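Local coordinates for structural polyprotein, VP3 (PDB 5CDD) that probably serves as a structural component of the virus shell, one of the jelly-roll capsid proteins cut from the viral structural polyprotein, at residues P163-V168 / P173-L178; H67-K72 / K79-G84; C123-N128 / T280-P285; V93-Y98 / E265-V270; K190-L195 / R241-L246. All blocks are in the same frame, centred on the assembly; numbering follows the deposited sequence.

Contact 1. Residues P163-V168 / P173-L178; sequences PVKPTV and PDQDQL
Val164 and Pro173 face each other as an antiparallel non-hydrogen-bonded pair, their CA atoms 4.3 Å apart and their side chains diverging. Backbone hydrogen bonding lies to either side of this pair: Lys165 is joined to Gly172, and Asp174 N donates to Pro163 O at 2.9 Å. Past Asp174 the chain leaves the strand direction and curls into a 3-10 turn over residues 175-177, with Gln177 N bonded to Asp174 O.

Lys165 and Pro163 share the side-chain contact, and Lys165 supplies its polar half. Its chain, extended beyond CG, crosses Asp174 at about a right angle and lays CE 3.3 Å from Asp174 OD1. The ammonium group then goes further, to Asp176, where NZ and OD2 form a salt bridge of 3.0 Å that meets the carboxylate from above its plane. Lys165 NZ remains 4.1 Å from Asp174 OD1, too far for a second bridge, yet this nearby negative charge should still favour a charged lysine. Pro163, two residues before Lys165, makes the apolar part: its CB lies 4.0 Å from Asp174 CB and 4.1 Å from Gln177 CB, while Pro163 CG approaches Leu178 CD2 at 4.3 Å. Leu178 and Pro173 also pack on Val90, and Pro163 touches Arg196 of a neighbouring capsid chain.

The arrangement is a short beta hairpin running out into a 3-10 turn, set in the long connection between strands 150-159 and 189-194 of the jelly roll.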
# COMPACT_ATOMS: atom_id res chain seq x y z
N PRO B 163 21.84 59.90 19.38
CA PRO B 163 22.27 60.83 20.43
C PRO B 163 21.08 61.09 21.35
O PRO B 163 20.08 61.68 20.93
CB PRO B 163 22.67 62.07 19.64
CG PRO B 163 23.16 61.50 18.35
CD PRO B 163 22.11 60.46 18.04
N VAL B 164 21.18 60.66 22.61
CA VAL B 164 20.08 60.85 23.54
C VAL B 164 20.44 61.51 24.86
O VAL B 164 21.61 61.67 25.19
CB VAL B 164 19.40 59.50 23.86
CG1 VAL B 164 18.82 58.88 22.60
CG2 VAL B 164 20.40 58.55 24.51
N LYS B 165 19.40 61.90 25.59
CA LYS B 165 19.54 62.54 26.89
C LYS B 165 18.68 61.73 27.86
O LYS B 165 17.52 62.07 28.10
CB LYS B 165 19.04 63.99 26.85
CG LYS B 165 19.86 64.92 25.97
CD LYS B 165 19.22 66.30 25.90
CE LYS B 165 19.96 67.21 24.92
NZ LYS B 165 19.25 68.51 24.70
N PRO B 166 19.22 60.64 28.40
CA PRO B 166 18.48 59.80 29.34
C PRO B 166 17.94 60.59 30.53
O PRO B 166 18.52 61.60 30.93
CB PRO B 166 19.51 58.76 29.77
CG PRO B 166 20.34 58.61 28.53
CD PRO B 166 20.54 60.05 28.11
N THR B 167 16.82 60.13 31.08
CA THR B 167 16.19 60.77 32.22
C THR B 167 16.05 59.74 33.33
O THR B 167 16.23 58.54 33.09
CB THR B 167 14.79 61.31 31.84
OG1 THR B 167 14.92 62.28 30.79
CG2 THR B 167 14.12 61.97 33.04
N VAL B 168 15.73 60.20 34.53
CA VAL B 168 15.56 59.31 35.66
C VAL B 168 14.51 58.24 35.35
O VAL B 168 14.52 57.15 35.92
CB VAL B 168 15.10 60.10 36.92
CG1 VAL B 168 13.79 60.81 36.63
CG2 VAL B 168 14.95 59.15 38.10
N PRO B 173 15.74 62.68 22.81
CA PRO B 173 16.80 63.02 21.86
C PRO B 173 17.69 64.16 22.34
O PRO B 173 17.28 64.99 23.14
CB PRO B 173 16.03 63.38 20.60
CG PRO B 173 14.83 64.08 21.17
CD PRO B 173 14.43 63.18 22.33
N ASP B 174 18.92 64.18 21.82
CA ASP B 174 19.89 65.22 22.16
C ASP B 174 19.96 66.16 20.96
O ASP B 174 20.89 66.11 20.16
CB ASP B 174 21.26 64.61 22.40
CG ASP B 174 22.22 65.57 23.07
OD1 ASP B 174 22.28 66.75 22.65
OD2 ASP B 174 22.92 65.16 24.01
N GLN B 175 18.94 67.02 20.84
CA GLN B 175 18.83 67.97 19.74
C GLN B 175 20.08 68.79 19.47
O GLN B 175 20.46 68.99 18.32
CB GLN B 175 17.66 68.91 20.00
CG GLN B 175 16.35 68.18 20.18
CD GLN B 175 15.58 68.68 21.37
OE1 GLN B 175 16.03 68.56 22.51
NE2 GLN B 175 14.40 69.25 21.13
N ASP B 176 20.72 69.28 20.54
CA ASP B 176 21.92 70.09 20.39
C ASP B 176 22.98 69.39 19.56
O ASP B 176 23.82 70.03 18.93
CB ASP B 176 22.50 70.44 21.76
CG ASP B 176 21.49 71.11 22.67
OD1 ASP B 176 20.94 72.16 22.28
OD2 ASP B 176 21.24 70.57 23.77
N GLN B 177 22.94 68.06 19.54
CA GLN B 177 23.91 67.27 18.80
C GLN B 177 23.50 67.03 17.36
O GLN B 177 24.27 66.50 16.57
CB GLN B 177 24.11 65.93 19.49
CG GLN B 177 24.80 66.03 20.83
CD GLN B 177 26.25 65.58 20.78
OE1 GLN B 177 26.54 64.39 20.72
NE2 GLN B 177 27.16 66.55 20.78
N LEU B 178 22.27 67.42 17.01
CA LEU B 178 21.77 67.19 15.67
C LEU B 178 21.52 68.46 14.86
O LEU B 178 20.55 68.54 14.10
CB LEU B 178 20.50 66.34 15.75
CG LEU B 178 20.70 64.94 16.33
CD1 LEU B 178 19.37 64.29 16.58
CD2 LEU B 178 21.54 64.11 15.37

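Contact 2. Residues H67-K72 / K79-G84; sequences HVLTWK and KPIANG
Leu69 lies across two residues of the 79-84 loop, crossing Asn83 at about a right angle and Ile81 at a slant. Its CD2 methyl rests over the flat of the Asn83 side-chain amide, 3.6 Å from Asn83 CG and nearly as close to OD1. Asn83 presents this surface because its CG is swung away from the backbone N, chi1 -177°, so that the amide projects at the strand. Toward the other end, Ile81 divides its branches. CG2 lies 4.1 Å from Leu69 CB and also comes near the Thr70 carbonyl oxygen, whereas CD1 reaches out to Trp71, 4.3 Å from CG of the indole at an oblique approach.

Ile81 continues into the interior, onto Leu153 and Ile258, and Trp71 also packs on Pro242. The Asn83 amide has a weak hydrogen bond to Trp87 O, made by ND2.

What joins strand 64-72 to this loop is therefore dispersion between methyl groups, an amide surface and an aromatic ring. Polar bonding is left to other partners: Leu69 pairs through its backbone with Ile258, and Ile81 with Ile240, each being held by a different strand.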
# COMPACT_ATOMS: atom_id res chain seq x y z
N HIS B 67 3.32 61.41 15.67
CA HIS B 67 3.66 62.79 15.97
C HIS B 67 2.86 63.83 15.20
O HIS B 67 2.43 63.60 14.07
CB HIS B 67 5.15 63.04 15.68
CG HIS B 67 6.07 62.08 16.36
ND1 HIS B 67 6.14 61.95 17.72
CD2 HIS B 67 6.95 61.19 15.84
CE1 HIS B 67 7.03 61.02 18.03
NE2 HIS B 67 7.53 60.54 16.90
N VAL B 68 2.66 64.98 15.84
CA VAL B 68 1.96 66.11 15.25
C VAL B 68 2.78 67.31 15.71
O VAL B 68 2.45 67.98 16.69
CB VAL B 68 0.51 66.25 15.77
CG1 VAL B 68 -0.15 67.46 15.13
CG2 VAL B 68 -0.29 65.00 15.45
N LEU B 69 3.88 67.57 15.00
CA LEU B 69 4.79 68.66 15.32
C LEU B 69 4.30 70.04 14.91
O LEU B 69 3.36 70.17 14.12
CB LEU B 69 6.14 68.39 14.66
CG LEU B 69 6.73 66.99 14.83
CD1 LEU B 69 7.95 66.85 13.94
CD2 LEU B 69 7.07 66.73 16.28
N THR B 70 4.94 71.07 15.45
CA THR B 70 4.61 72.45 15.13
C THR B 70 5.83 73.12 14.52
O THR B 70 6.88 73.22 15.15
CB THR B 70 4.20 73.25 16.40
OG1 THR B 70 3.06 72.62 17.01
CG2 THR B 70 3.82 74.67 16.02
N TRP B 71 5.69 73.55 13.27
CA TRP B 71 6.78 74.22 12.58
C TRP B 71 6.43 75.69 12.44
O TRP B 71 5.47 76.06 11.76
CB TRP B 71 7.00 73.57 11.21
CG TRP B 71 8.14 74.14 10.42
CD1 TRP B 71 9.20 74.86 10.91
CD2 TRP B 71 8.37 74.01 9.02
NE1 TRP B 71 10.07 75.18 9.89
CE2 TRP B 71 9.58 74.66 8.72
CE3 TRP B 71 7.66 73.39 7.97
CZ2 TRP B 71 10.11 74.72 7.42
CZ3 TRP B 71 8.18 73.45 6.69
CH2 TRP B 71 9.39 74.11 6.42
N LYS B 72 7.20 76.54 13.12
CA LYS B 72 6.97 77.98 13.10
C LYS B 72 7.91 78.69 12.15
O LYS B 72 8.97 78.18 11.79
CB LYS B 72 7.19 78.55 14.50
CG LYS B 72 6.45 77.83 15.60
CD LYS B 72 6.88 78.32 16.96
CE LYS B 72 6.22 77.51 18.06
NZ LYS B 72 6.69 77.93 19.41
N LYS B 79 18.15 72.59 12.24
CA LYS B 79 17.96 72.31 13.66
C LYS B 79 16.73 71.42 13.78
O LYS B 79 15.64 71.82 13.36
CB LYS B 79 17.74 73.61 14.45
CG LYS B 79 17.51 73.39 15.94
CD LYS B 79 17.22 74.69 16.68
CE LYS B 79 16.82 74.42 18.13
NZ LYS B 79 15.61 73.55 18.22
N PRO B 80 16.88 70.22 14.35
CA PRO B 80 15.71 69.35 14.47
C PRO B 80 14.52 70.06 15.09
O PRO B 80 14.65 70.67 16.15
CB PRO B 80 16.22 68.19 15.32
CG PRO B 80 17.25 68.82 16.18
CD PRO B 80 17.98 69.70 15.19
N ILE B 81 13.38 69.98 14.42
CA ILE B 81 12.16 70.62 14.91
C ILE B 81 11.90 70.29 16.37
O ILE B 81 11.72 69.12 16.73
CB ILE B 81 10.94 70.19 14.08
CG1 ILE B 81 11.00 70.88 12.72
CG2 ILE B 81 9.66 70.53 14.82
CD1 ILE B 81 9.94 70.46 11.76
N ALA B 82 11.85 71.32 17.20
CA ALA B 82 11.62 71.14 18.62
C ALA B 82 10.22 70.65 18.92
O ALA B 82 9.24 71.14 18.36
CB ALA B 82 11.86 72.44 19.37
N ASN B 83 10.13 69.69 19.83
CA ASN B 83 8.86 69.10 20.25
C ASN B 83 9.04 68.79 21.73
O ASN B 83 8.73 67.70 22.20
CB ASN B 83 8.59 67.82 19.47
CG ASN B 83 7.25 67.21 19.81
OD1 ASN B 83 6.21 67.84 19.67
ND2 ASN B 83 7.28 65.96 20.27
N GLY B 84 9.54 69.79 22.44
CA GLY B 84 9.81 69.62 23.85
C GLY B 84 11.07 68.78 23.89
O GLY B 84 11.93 68.92 23.01

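Contact 3. Residues C123-N128 / T280-P285; sequences CEYVAN and TQVYRP
Thr280 opens the second segment by turning its methyl group to Asn128, with CG2 3.3 Å from Asn128 ND2 and 3.7 Å from Asn128 O. The two side chains slide past each other in opposite directions, and the meeting is one of methyl against amide. Thr280 has its hydroxyl between the backbone N and the carbonyl carbon, chi1 55°; this leaves CG2 for Asn128, while OG1 bonds to Gly74 O of a neighbouring capsid chain. The amide has its own partner in that same chain, since Asn128 ND2 is hydrogen-bonded to Tyr80 OH.

After Gln281, which points away, Val282 makes the second touch. Its CG2 methyl lies 3.7 Å from Tyr125 OH, the two side chains meeting at a slant. Tyr125 extends from the helix with its ring swung away from the backbone N (chi1 -173°), far enough for the phenol end to arrive beside the valine. The hydroxyl is hydrogen-bonded to Tyr80 O of the neighbouring chain, and the rings of Tyr125 and that Tyr80 are stacked, so the space beside this contact is shared with another subunit.

Helix 122-127 has Val126 packed on helix 56-60, while Tyr125 and the following Asn128 meet the segment of strand 282-283, the last in the chain, itself paired antiparallel with a strand of the neighbouring chain.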
# COMPACT_ATOMS: atom_id res chain seq x y z
N CYS B 123 1.97 48.35 14.31
CA CYS B 123 3.19 47.56 14.13
C CYS B 123 4.01 47.46 15.41
O CYS B 123 4.65 46.44 15.67
CB CYS B 123 4.05 48.13 13.00
SG CYS B 123 4.90 49.67 13.38
N GLU B 124 4.00 48.52 16.21
CA GLU B 124 4.75 48.53 17.47
C GLU B 124 4.07 47.59 18.46
O GLU B 124 4.73 46.97 19.31
CB GLU B 124 4.79 49.94 18.05
CG GLU B 124 5.37 51.00 17.13
CD GLU B 124 5.42 52.38 17.77
OE1 GLU B 124 4.38 52.82 18.31
OE2 GLU B 124 6.49 53.02 17.74
N TYR B 125 2.75 47.48 18.35
CA TYR B 125 1.94 46.63 19.22
C TYR B 125 2.24 45.16 18.96
O TYR B 125 2.28 44.34 19.88
CB TYR B 125 0.46 46.94 18.98
CG TYR B 125 -0.52 46.27 19.92
CD1 TYR B 125 -0.97 44.96 19.69
CD2 TYR B 125 -1.03 46.94 21.03
CE1 TYR B 125 -1.90 44.35 20.53
CE2 TYR B 125 -1.96 46.34 21.88
CZ TYR B 125 -2.39 45.05 21.63
OH TYR B 125 -3.30 44.46 22.47
N VAL B 126 2.46 44.82 17.69
CA VAL B 126 2.75 43.45 17.29
C VAL B 126 4.18 43.04 17.67
O VAL B 126 4.39 41.97 18.24
CB VAL B 126 2.57 43.27 15.77
CG1 VAL B 126 3.01 41.88 15.34
CG2 VAL B 126 1.11 43.49 15.40
N ALA B 127 5.14 43.90 17.36
CA ALA B 127 6.55 43.63 17.66
C ALA B 127 6.79 43.31 19.13
O ALA B 127 7.78 42.66 19.47
CB ALA B 127 7.40 44.82 17.24
N ASN B 128 5.89 43.77 19.98
CA ASN B 128 6.00 43.56 21.42
C ASN B 128 5.85 42.10 21.87
O ASN B 128 6.30 41.73 22.95
CB ASN B 128 4.96 44.43 22.14
CG ASN B 128 5.17 44.48 23.64
OD1 ASN B 128 6.26 44.82 24.11
ND2 ASN B 128 4.13 44.15 24.39
N THR B 280 3.37 40.90 28.47
CA THR B 280 2.78 41.94 27.64
C THR B 280 1.52 42.34 28.39
O THR B 280 0.78 41.47 28.87
CB THR B 280 2.39 41.41 26.24
OG1 THR B 280 1.52 40.28 26.37
CG2 THR B 280 3.62 41.02 25.45
N GLN B 281 1.28 43.63 28.51
CA GLN B 281 0.10 44.10 29.23
C GLN B 281 -0.50 45.34 28.58
O GLN B 281 0.23 46.23 28.15
CB GLN B 281 0.45 44.40 30.69
CG GLN B 281 -0.65 45.11 31.46
CD GLN B 281 -0.34 45.23 32.94
OE1 GLN B 281 0.78 45.57 33.33
NE2 GLN B 281 -1.33 44.95 33.78
N VAL B 282 -1.82 45.38 28.52
CA VAL B 282 -2.53 46.50 27.93
C VAL B 282 -2.90 47.51 29.00
O VAL B 282 -3.52 47.16 30.01
CB VAL B 282 -3.82 46.03 27.24
CG1 VAL B 282 -4.56 47.23 26.67
CG2 VAL B 282 -3.49 45.03 26.15
N TYR B 283 -2.53 48.77 28.79
CA TYR B 283 -2.85 49.82 29.75
C TYR B 283 -4.33 50.15 29.64
O TYR B 283 -4.84 50.45 28.56
CB TYR B 283 -2.03 51.08 29.49
CG TYR B 283 -2.32 52.16 30.50
CD1 TYR B 283 -1.91 52.04 31.82
CD2 TYR B 283 -3.06 53.28 30.14
CE1 TYR B 283 -2.24 53.00 32.77
CE2 TYR B 283 -3.40 54.25 31.07
CZ TYR B 283 -2.98 54.11 32.38
OH TYR B 283 -3.33 55.05 33.32
N ARG B 284 -5.01 50.10 30.78
CA ARG B 284 -6.44 50.36 30.82
C ARG B 284 -6.75 51.59 31.67
O ARG B 284 -6.70 51.52 32.89
CB ARG B 284 -7.15 49.15 31.39
CG ARG B 284 -6.64 47.84 30.81
CD ARG B 284 -7.32 46.69 31.49
NE ARG B 284 -8.74 46.73 31.24
CZ ARG B 284 -9.65 46.22 32.06
NH1 ARG B 284 -9.27 45.63 33.18
NH2 ARG B 284 -10.94 46.30 31.75
N PRO B 285 -7.09 52.72 31.02
CA PRO B 285 -7.40 53.97 31.71
C PRO B 285 -8.35 53.85 32.91
O PRO B 285 -9.53 53.54 32.75
CB PRO B 285 -8.00 54.84 30.60
CG PRO B 285 -7.27 54.37 29.38
CD PRO B 285 -7.32 52.87 29.57

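Contact 4. Residues V93-Y98 / E265-V270; sequences VGMPCY and EDVVVV
Met95 reaches Val267 through a nearly straight start, chi1 -156° and chi2 165°, that carries its sulfur outward from the loop before a bend at chi3 of 112° turns the methyl along the valine row. This span bridges two parts of the viral jelly roll: residues 93-98 follow strand 90-92, at the border of one sheet, and strand 267-270 pairs with strand 132-144 in the other. The backbones stay well separated, with 9.0 Å between the CA atoms of Met95 and Val267, and the thioether fills the interval.

On the facing strand, Val267 holds CG1 opposite to its backbone N, which places that methyl against the bent end of the methionine. Met95 SD lies 3.7 Å from Val267 CG1 and 4.2 Å from Val267 CG2, so the sulfur is met by both branches. Methionine and valine cross at about a right angle, sulfur and methyl both lying on the valine's branches. Val268, next along the strand, faces away and packs on Arg134 and Phe213, in keeping with the alternation of a beta strand.

Met95 is closed in by more than the valines: Trp133 of strand 132-144 and Ala127 of helix 122-127 also pack on it. The chain direction changes at Asp266, just before Val267, which separates strand 267-270 from the preceding strand 255-265.

The terminal methyl completes the contact, Met95 CE lying 3.8 Å from Val267 CG1 and, with a lighter touch, 4.2 Å from Val269 CG1.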
# COMPACT_ATOMS: atom_id res chain seq x y z
N VAL B 93 14.34 54.95 14.08
CA VAL B 93 13.86 54.04 13.04
C VAL B 93 13.84 52.62 13.57
O VAL B 93 14.89 52.03 13.83
CB VAL B 93 14.76 54.10 11.79
CG1 VAL B 93 14.29 53.09 10.76
CG2 VAL B 93 14.74 55.50 11.21
N GLY B 94 12.65 52.06 13.74
CA GLY B 94 12.53 50.70 14.24
C GLY B 94 11.09 50.31 14.47
O GLY B 94 10.23 51.17 14.70
N MET B 95 10.82 49.01 14.43
CA MET B 95 9.46 48.51 14.62
C MET B 95 8.97 48.65 16.06
O MET B 95 7.79 48.94 16.29
CB MET B 95 9.38 47.05 14.16
CG MET B 95 7.98 46.61 13.77
SD MET B 95 7.98 45.06 12.84
CE MET B 95 7.18 43.96 14.00
N PRO B 96 9.85 48.42 17.06
CA PRO B 96 9.45 48.54 18.47
C PRO B 96 9.00 49.96 18.82
O PRO B 96 9.27 50.90 18.07
CB PRO B 96 10.72 48.14 19.22
CG PRO B 96 11.39 47.20 18.28
CD PRO B 96 11.22 47.90 16.95
N CYS B 97 8.33 50.11 19.95
CA CYS B 97 7.86 51.43 20.37
C CYS B 97 9.00 52.18 21.07
O CYS B 97 9.78 51.58 21.80
CB CYS B 97 6.67 51.29 21.31
SG CYS B 97 5.69 52.81 21.42
N TYR B 98 9.08 53.48 20.83
CA TYR B 98 10.14 54.30 21.42
C TYR B 98 9.63 55.42 22.32
O TYR B 98 10.39 55.98 23.11
CB TYR B 98 11.01 54.88 20.31
CG TYR B 98 10.25 55.71 19.31
CD1 TYR B 98 9.82 57.00 19.62
CD2 TYR B 98 9.93 55.20 18.05
CE1 TYR B 98 9.09 57.76 18.70
CE2 TYR B 98 9.20 55.94 17.13
CZ TYR B 98 8.78 57.22 17.46
OH TYR B 98 8.06 57.97 16.56
N GLU B 265 6.73 47.12 6.73
CA GLU B 265 6.53 46.24 5.59
C GLU B 265 7.68 45.24 5.55
O GLU B 265 8.72 45.46 6.17
CB GLU B 265 6.51 47.04 4.29
CG GLU B 265 5.60 48.26 4.35
CD GLU B 265 5.44 48.93 3.00
OE1 GLU B 265 6.43 49.00 2.24
OE2 GLU B 265 4.32 49.40 2.71
N ASP B 266 7.48 44.13 4.83
CA ASP B 266 8.50 43.09 4.74
C ASP B 266 8.88 42.70 6.16
O ASP B 266 10.06 42.57 6.49
CB ASP B 266 9.73 43.61 3.98
CG ASP B 266 9.38 44.13 2.60
OD1 ASP B 266 8.73 43.39 1.83
OD2 ASP B 266 9.76 45.29 2.29
N VAL B 267 7.86 42.51 6.99
CA VAL B 267 8.05 42.16 8.39
C VAL B 267 8.30 40.68 8.63
O VAL B 267 7.73 39.81 7.98
CB VAL B 267 6.81 42.57 9.22
CG1 VAL B 267 7.03 42.21 10.68
CG2 VAL B 267 6.55 44.05 9.07
N VAL B 268 9.19 40.41 9.59
CA VAL B 268 9.52 39.06 10.00
C VAL B 268 9.89 39.16 11.47
O VAL B 268 10.62 40.06 11.88
CB VAL B 268 10.72 38.48 9.20
CG1 VAL B 268 10.42 38.52 7.73
CG2 VAL B 268 11.97 39.26 9.49
N VAL B 269 9.34 38.26 12.28
CA VAL B 269 9.63 38.25 13.71
C VAL B 269 10.27 36.94 14.11
O VAL B 269 10.03 35.90 13.49
CB VAL B 269 8.35 38.47 14.53
CG1 VAL B 269 7.80 39.86 14.26
CG2 VAL B 269 7.32 37.42 14.18
N VAL B 270 11.09 36.99 15.16
CA VAL B 270 11.78 35.79 15.64
C VAL B 270 11.45 35.53 17.11
O VAL B 270 11.40 36.46 17.91
CB VAL B 270 13.30 35.94 15.47
CG1 VAL B 270 14.00 34.66 15.91
CG2 VAL B 270 13.62 36.25 14.02

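Contact 5. Residues K190-L195 / R241-L246; sequences KYILDL and RPVTKL
Leu246 meets Leu195 through one methyl group, and its path from the backbone explains why. Its CB and CG both remain more than 5 Å from any atom of residues 190-195. Because CG extends opposite to the backbone N, chi1 -179°, the branch point is carried inward, and there the two methyls take different partners. CD1 goes to Leu195, 3.8 Å from its CD2, while CD2 lies against the carbonyl oxygen of Trp71. The leucine side chains cross at about a right angle and touch only at these methyl ends.

Earlier in both segments a lighter pair repeats the theme: Ile192 CD1 approaches Val243 CG2 at 4.4 Å. Between Ile192 and Val243 the CA atoms are 7.9 Å apart, and they are 9.2 Å apart at Leu195 and Leu246, while the directions of 192-195 and 243-246 differ by just 14°. Such spacing and alignment are those of next-nearest strands, which run parallel because each is antiparallel to the strand between them.

That middle strand is 150-159. It bonds Leu193 through Leu153 on one border and Arg241 through Glu154 on the other, and Val243 and Thr244 both face its Arg152 in a classic beta bulge. Strands 189-194 and 236-247 therefore flank it in the four-stranded sheet of the jelly roll, with Trp71 of strand 64-72, from the opposing sheet, packed on Leu195 and Leu246.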
# COMPACT_ATOMS: atom_id res chain seq x y z
N LYS B 190 18.63 61.25 2.22
CA LYS B 190 17.61 62.19 2.65
C LYS B 190 16.62 62.60 1.57
O LYS B 190 16.75 62.23 0.40
CB LYS B 190 18.27 63.45 3.21
CG LYS B 190 19.15 64.18 2.20
CD LYS B 190 19.72 65.46 2.78
CE LYS B 190 20.65 66.14 1.80
NZ LYS B 190 21.80 65.26 1.44
N TYR B 191 15.61 63.36 1.99
CA TYR B 191 14.58 63.87 1.10
C TYR B 191 14.23 65.28 1.57
O TYR B 191 14.12 65.53 2.77
CB TYR B 191 13.32 63.01 1.15
CG TYR B 191 12.22 63.54 0.28
CD1 TYR B 191 12.28 63.41 -1.11
CD2 TYR B 191 11.13 64.22 0.82
CE1 TYR B 191 11.30 63.95 -1.93
CE2 TYR B 191 10.14 64.76 0.01
CZ TYR B 191 10.23 64.62 -1.37
OH TYR B 191 9.25 65.16 -2.18
N ILE B 192 14.06 66.19 0.62
CA ILE B 192 13.72 67.56 0.95
C ILE B 192 12.30 67.86 0.49
O ILE B 192 12.03 67.94 -0.71
CB ILE B 192 14.70 68.56 0.31
CG1 ILE B 192 16.10 68.34 0.87
CG2 ILE B 192 14.24 69.99 0.57
CD1 ILE B 192 17.15 69.25 0.29
N LEU B 193 11.40 68.02 1.45
CA LEU B 193 10.01 68.31 1.15
C LEU B 193 9.82 69.81 0.95
O LEU B 193 10.03 70.60 1.88
CB LEU B 193 9.12 67.82 2.30
CG LEU B 193 7.60 67.94 2.12
CD1 LEU B 193 7.16 67.14 0.91
CD2 LEU B 193 6.91 67.44 3.38
N ASP B 194 9.44 70.20 -0.26
CA ASP B 194 9.22 71.61 -0.59
C ASP B 194 7.73 71.90 -0.56
O ASP B 194 6.98 71.43 -1.42
CB ASP B 194 9.79 71.91 -1.97
CG ASP B 194 9.89 73.40 -2.25
OD1 ASP B 194 8.86 74.10 -2.16
OD2 ASP B 194 11.01 73.88 -2.55
N LEU B 195 7.29 72.69 0.42
CA LEU B 195 5.88 73.04 0.57
C LEU B 195 5.24 73.65 -0.68
O LEU B 195 4.02 73.78 -0.75
CB LEU B 195 5.70 74.00 1.75
CG LEU B 195 5.81 73.41 3.16
CD1 LEU B 195 7.15 72.72 3.34
CD2 LEU B 195 5.64 74.52 4.19
N ARG B 241 14.69 68.51 9.87
CA ARG B 241 15.23 69.86 10.07
C ARG B 241 14.92 70.76 8.88
O ARG B 241 15.00 70.34 7.73
CB ARG B 241 16.75 69.79 10.25
CG ARG B 241 17.21 68.83 11.33
CD ARG B 241 18.72 68.89 11.51
NE ARG B 241 19.43 68.70 10.25
CZ ARG B 241 20.74 68.51 10.15
NH1 ARG B 241 21.49 68.48 11.25
NH2 ARG B 241 21.31 68.36 8.97
N PRO B 242 14.55 72.02 9.15
CA PRO B 242 14.23 72.96 8.07
C PRO B 242 15.48 73.34 7.28
O PRO B 242 16.52 73.66 7.86
CB PRO B 242 13.64 74.15 8.81
CG PRO B 242 13.08 73.55 10.07
CD PRO B 242 14.16 72.58 10.46
N VAL B 243 15.38 73.31 5.95
CA VAL B 243 16.50 73.70 5.09
C VAL B 243 16.29 75.17 4.77
O VAL B 243 17.23 75.96 4.73
CB VAL B 243 16.51 72.89 3.78
CG1 VAL B 243 17.57 73.43 2.84
CG2 VAL B 243 16.78 71.43 4.08
N THR B 244 15.03 75.51 4.54
CA THR B 244 14.61 76.87 4.23
C THR B 244 13.56 77.26 5.26
O THR B 244 12.54 76.58 5.40
CB THR B 244 14.00 76.97 2.82
OG1 THR B 244 15.01 76.69 1.84
CG2 THR B 244 13.41 78.35 2.57
N LYS B 245 13.80 78.34 5.99
CA LYS B 245 12.89 78.80 7.02
C LYS B 245 11.45 78.88 6.50
O LYS B 245 11.22 79.09 5.31
CB LYS B 245 13.35 80.17 7.53
CG LYS B 245 12.99 80.43 8.98
CD LYS B 245 13.82 81.58 9.54
CE LYS B 245 13.61 81.72 11.04
NZ LYS B 245 14.47 82.79 11.62
N LEU B 246 10.48 78.71 7.40
CA LEU B 246 9.08 78.76 7.03
C LEU B 246 8.62 80.18 6.73
O LEU B 246 8.79 81.08 7.55
CB LEU B 246 8.21 78.17 8.14
CG LEU B 246 6.70 78.14 7.86
CD1 LEU B 246 6.42 77.26 6.66
CD2 LEU B 246 5.96 77.64 9.08

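The five contacts form two groups within one jelly roll. Contacts 2 and 5, with centres 13 Å apart, meet where Trp71 and Pro80 lie on Pro242 and Arg241. Contact 1 joins both: Gln175 NE2 is probably hydrogen-bonded to Gly84 O of contact 2 (3.1 Å), and Leu178 O to Arg241 NH1 of contact 5 (3.0 Å). Closer to the centre of the chain, contacts 3 and 4 lie 14 Å apart between centres and touch where Ala127 and Glu124 pack on Met95. The groups are linked by a probable hydrogen bond between His67 NE2 of contact 2 and Tyr98 OH of contact 4 (2.7 Å). Contacts 3 and 5 are the remotest, about 34 Å between centres.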